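Local atomic coordinates of putative secreted lipase (PDB entry 5H6B), a protein that probably hydrolyses the ester bonds of triacylglycerols as a thermostable secreted lipase of the alpha/beta-hydrolase superfamily. Residues P136-T141 and Q209-P214; P115-K120 and I177-A182. All coordinates share one frame; numbering follows the deposited sequence.

Interaction 1. Residues P136-T141 and Q209-P214; sequences PDNHGT and QYLDGP. With ZN (zinc ion), chain D.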
# COMPACT_ATOMS: atom_id res chain seq x y z
N PRO A 136 -0.91 6.74 -1.45
CA PRO A 136 -2.20 6.26 -0.93
C PRO A 136 -3.31 7.32 -1.03
O PRO A 136 -3.07 8.49 -0.70
CB PRO A 136 -1.88 5.98 0.53
CG PRO A 136 -0.85 7.01 0.88
CD PRO A 136 -0.03 7.22 -0.35
N ASP A 137 -4.51 6.94 -1.48
CA ASP A 137 -5.62 7.91 -1.49
C ASP A 137 -6.35 7.97 -0.16
O ASP A 137 -7.54 7.62 -0.05
CB ASP A 137 -6.58 7.71 -2.67
CG ASP A 137 -7.23 6.32 -2.73
OD1 ASP A 137 -6.71 5.31 -2.20
OD2 ASP A 137 -8.30 6.26 -3.36
N ASN A 138 -5.66 8.50 0.86
CA ASN A 138 -6.12 8.39 2.27
C ASN A 138 -7.40 9.18 2.60
O ASN A 138 -8.09 8.85 3.57
CB ASN A 138 -4.98 8.71 3.26
CG ASN A 138 -4.07 7.50 3.51
OD1 ASN A 138 -4.56 6.42 3.81
ND2 ASN A 138 -2.75 7.70 3.43
N HIS A 139 -7.68 10.21 1.80
CA HIS A 139 -8.97 10.93 1.85
C HIS A 139 -9.70 10.88 0.51
O HIS A 139 -10.44 11.79 0.16
CB HIS A 139 -8.75 12.36 2.34
CG HIS A 139 -7.90 12.40 3.56
ND1 HIS A 139 -6.53 12.44 3.49
CD2 HIS A 139 -8.21 12.27 4.86
CE1 HIS A 139 -6.03 12.39 4.70
NE2 HIS A 139 -7.02 12.29 5.55
N GLY A 140 -9.51 9.77 -0.19
CA GLY A 140 -10.24 9.50 -1.40
C GLY A 140 -9.70 10.29 -2.55
O GLY A 140 -8.65 10.90 -2.43
N THR A 141 -10.44 10.26 -3.65
CA THR A 141 -10.06 10.88 -4.91
C THR A 141 -11.35 11.15 -5.72
O THR A 141 -12.42 11.24 -5.13
CB THR A 141 -9.05 9.99 -5.68
OG1 THR A 141 -8.68 10.62 -6.90
CG2 THR A 141 -9.64 8.59 -6.01
N GLN A 209 -3.03 12.82 0.21
CA GLN A 209 -2.47 11.49 0.45
C GLN A 209 -1.82 11.41 1.83
O GLN A 209 -1.81 10.35 2.45
CB GLN A 209 -1.44 11.14 -0.62
CG GLN A 209 -1.99 11.17 -2.04
CD GLN A 209 -0.91 10.99 -3.07
OE1 GLN A 209 0.13 10.39 -2.79
NE2 GLN A 209 -1.14 11.52 -4.26
N TYR A 210 -1.29 12.55 2.29
CA TYR A 210 -0.62 12.63 3.59
C TYR A 210 -1.55 12.34 4.76
O TYR A 210 -2.73 12.69 4.72
CB TYR A 210 -0.01 14.02 3.81
CG TYR A 210 1.14 14.39 2.91
CD1 TYR A 210 2.00 13.42 2.37
CD2 TYR A 210 1.42 15.74 2.65
CE1 TYR A 210 3.06 13.80 1.56
CE2 TYR A 210 2.49 16.12 1.86
CZ TYR A 210 3.31 15.14 1.32
OH TYR A 210 4.36 15.48 0.52
N LEU A 211 -0.99 11.70 5.78
CA LEU A 211 -1.68 11.42 7.03
C LEU A 211 -1.26 12.44 8.10
O LEU A 211 -0.25 13.11 8.01
CB LEU A 211 -1.37 10.01 7.49
CG LEU A 211 -1.96 8.87 6.66
CD1 LEU A 211 -1.28 7.56 7.02
CD2 LEU A 211 -3.46 8.72 6.85
N ASP A 212 -2.08 12.53 9.14
CA ASP A 212 -1.84 13.42 10.26
C ASP A 212 -1.90 12.64 11.56
O ASP A 212 -2.80 11.82 11.77
CB ASP A 212 -2.90 14.51 10.26
CG ASP A 212 -2.92 15.32 11.54
OD1 ASP A 212 -2.17 16.31 11.65
OD2 ASP A 212 -3.74 14.98 12.42
N GLY A 213 -0.97 12.94 12.44
CA GLY A 213 -0.91 12.32 13.75
C GLY A 213 0.49 12.47 14.33
O GLY A 213 1.42 12.87 13.62
N PRO A 214 0.64 12.13 15.62
CA PRO A 214 1.98 12.19 16.22
C PRO A 214 2.98 11.18 15.63
O PRO A 214 4.18 11.49 15.62
CB PRO A 214 1.70 11.89 17.70
CG PRO A 214 0.45 11.09 17.70
CD PRO A 214 -0.37 11.66 16.58
ZN ZN D . -7.34 13.04 7.65
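Asn138 and Gln209 join two irregular loops in a buried, loop-to-loop contact: 136-141 lies in the loop after strand 128-134, whereas residues 209-214 belong to the loop that leads from strand 191-196 to strand 216-220. One nearly straight hydrogen bond carries it, from Asn138 ND2 to Gln209 O at 3.0 Å, with an N-H...O angle of 172°. The donor lies in the carbonyl plane and the acceptor almost in the amide plane, although the two planes are strongly turned against each other. Leu211 lies over one face of this amide, its CD2 3.6 Å from Asn138 CG and the two side chains crossing at about a right angle. Pro136 O rests close to the aliphatic part of Gln209, 3.1 Å from CB. In an alpha/beta-hydrolase, loops at the C-terminal ends of the strands surround the active site, and Gln209 reaches that neighbourhood: NE2 donates to Val203 O and makes a weak hydrogen bond to Asp200, the probable acid of a Ser-His-Asp triad. His139 bridges to a metal site. With chi1 at -48°, CG anti to the carbonyl carbon, its ring turns its edge to Tyr210 O, 3.3 Å from CE1 and in the ring plane. ND1 is hydrogen-bonded to Thr208 O, which fixes the rotation of the ring, while NE2 binds the zinc ion at 2.3 Å, Asp185 being a further ligand.

Interaction 2. Residues P115-K120 and I177-A182; sequences PNYYLK and ITKLTA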
# COMPACT_ATOMS: atom_id res chain seq x y z
N PRO A 115 -5.92 -0.49 4.26
CA PRO A 115 -5.50 -0.99 5.59
C PRO A 115 -5.88 -0.11 6.82
O PRO A 115 -5.99 -0.62 7.94
CB PRO A 115 -3.99 -1.08 5.46
CG PRO A 115 -3.75 -1.33 4.00
CD PRO A 115 -4.82 -0.57 3.28
N ASN A 116 -6.09 1.19 6.61
CA ASN A 116 -6.58 2.06 7.67
C ASN A 116 -7.98 1.66 8.16
O ASN A 116 -8.30 1.85 9.34
CB ASN A 116 -6.55 3.52 7.21
CG ASN A 116 -5.15 3.99 6.90
OD1 ASN A 116 -4.81 4.29 5.75
ND2 ASN A 116 -4.31 4.04 7.91
N TYR A 117 -8.78 1.07 7.27
CA TYR A 117 -10.06 0.48 7.67
C TYR A 117 -9.84 -0.74 8.60
O TYR A 117 -10.53 -0.89 9.62
CB TYR A 117 -10.86 0.06 6.44
CG TYR A 117 -12.32 -0.20 6.73
CD1 TYR A 117 -12.75 -1.43 7.24
CD2 TYR A 117 -13.27 0.78 6.52
CE1 TYR A 117 -14.08 -1.66 7.52
CE2 TYR A 117 -14.62 0.55 6.78
CZ TYR A 117 -15.01 -0.67 7.29
OH TYR A 117 -16.33 -0.90 7.55
N TYR A 118 -8.89 -1.59 8.23
CA TYR A 118 -8.52 -2.75 9.03
C TYR A 118 -7.97 -2.31 10.39
O TYR A 118 -8.36 -2.85 11.42
CB TYR A 118 -7.53 -3.60 8.24
CG TYR A 118 -6.67 -4.60 8.98
CD1 TYR A 118 -7.23 -5.75 9.57
CD2 TYR A 118 -5.29 -4.46 9.01
CE1 TYR A 118 -6.43 -6.68 10.21
CE2 TYR A 118 -4.49 -5.40 9.64
CZ TYR A 118 -5.07 -6.50 10.25
OH TYR A 118 -4.25 -7.42 10.86
N LEU A 119 -7.08 -1.31 10.38
CA LEU A 119 -6.51 -0.77 11.61
C LEU A 119 -7.55 -0.16 12.55
O LEU A 119 -7.46 -0.33 13.76
CB LEU A 119 -5.46 0.30 11.30
CG LEU A 119 -4.18 -0.17 10.62
CD1 LEU A 119 -3.31 1.04 10.36
CD2 LEU A 119 -3.46 -1.22 11.45
N LYS A 120 -8.53 0.55 11.98
CA LYS A 120 -9.51 1.31 12.76
C LYS A 120 -10.71 0.49 13.21
O LYS A 120 -11.17 0.66 14.34
CB LYS A 120 -10.01 2.52 11.97
CG LYS A 120 -9.00 3.65 11.89
CD LYS A 120 -9.51 4.76 10.99
CE LYS A 120 -8.56 5.95 11.00
NZ LYS A 120 -9.02 7.04 10.09
N ILE A 177 -15.47 6.62 2.46
CA ILE A 177 -14.42 7.59 2.85
C ILE A 177 -14.89 8.39 4.08
O ILE A 177 -14.12 8.56 5.03
CB ILE A 177 -14.02 8.50 1.65
CG1 ILE A 177 -13.29 7.67 0.58
CG2 ILE A 177 -13.15 9.68 2.09
CD1 ILE A 177 -12.02 6.97 1.05
N THR A 178 -16.16 8.81 4.08
CA THR A 178 -16.76 9.49 5.24
C THR A 178 -16.59 8.69 6.55
O THR A 178 -16.13 9.22 7.56
CB THR A 178 -18.26 9.80 4.99
OG1 THR A 178 -18.39 10.60 3.80
CG2 THR A 178 -18.88 10.57 6.17
N LYS A 179 -16.94 7.41 6.51
CA LYS A 179 -16.78 6.54 7.67
C LYS A 179 -15.32 6.47 8.08
O LYS A 179 -15.00 6.70 9.25
CB LYS A 179 -17.29 5.13 7.39
CG LYS A 179 -17.00 4.13 8.51
CD LYS A 179 -17.86 2.88 8.42
CE LYS A 179 -17.41 1.87 9.48
NZ LYS A 179 -18.33 0.71 9.58
N LEU A 180 -14.46 6.15 7.12
CA LEU A 180 -13.03 5.94 7.39
C LEU A 180 -12.33 7.11 8.07
O LEU A 180 -11.49 6.90 8.95
CB LEU A 180 -12.29 5.59 6.09
CG LEU A 180 -10.78 5.27 6.17
CD1 LEU A 180 -10.49 4.03 7.01
CD2 LEU A 180 -10.26 5.11 4.74
N THR A 181 -12.66 8.33 7.65
CA THR A 181 -11.95 9.53 8.10
C THR A 181 -12.76 10.47 9.02
O THR A 181 -12.38 11.63 9.20
CB THR A 181 -11.44 10.32 6.88
OG1 THR A 181 -12.56 10.80 6.10
CG2 THR A 181 -10.53 9.45 6.01
N ALA A 182 -13.87 9.98 9.58
CA ALA A 182 -14.67 10.74 10.57
C ALA A 182 -13.85 11.18 11.81
O ALA A 182 -13.94 12.33 12.24
CB ALA A 182 -15.87 9.92 11.02
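Lys120 reaches across from its helix with its chain extended and places NZ 2.7 Å from Leu180 O, near the C-terminal end of helix 175-181, the donor tilted 21° from the carbonyl plane. Leu180 answers in the other direction: chi1 of -177° sets CG anti to the backbone N and carries CD1 against the backbone of the facing helix, 3.4 Å from Tyr117 N and 4.0 Å from Tyr117 CB. At the outer side Lys179 passes obliquely over to the phenol, where NZ gives a weak hydrogen bond of 3.3 Å to Tyr117 OH. Further out, the ammonium of Lys120 has a second acceptor in Gly184 O, so two backbone carbonyls hold it, and an alanine here would probably leave both without this donor and open a gap beside Leu180. Phe121 makes a cation-pi contact with Lys179 and also meets the ring of Tyr117, which in turn lies against Phe176 and helix 80-98. The two helix segments approach to 10.4 Å between axes at 49°, an inclined helix-helix packing in which helix 115-121, following the probable nucleophile elbow of this alpha/beta-hydrolase fold, packs against helix 175-181.

Followed from the N terminus, the chain enters helix 115-121, runs through strand 128-134 into the loop 136-141, and returns at helix 175-181, where interaction 2 closes a loop of 56 intervening residues. It then passes through strand 191-196 to 209-214, where interaction 1 closes a second loop, of 67 residues. The segments alternate, so the two loops cross, sharing residues 142-176. Their centres lie 11 Å apart, and they touch directly: Thr181 CG2 packs 3.8 Å from His139 CD2, and Ile177 CD1 against Gly140 CA. Together they tie helix 115-121, which packs on the sheet, and helix 175-181 to the loops that hold the zinc site.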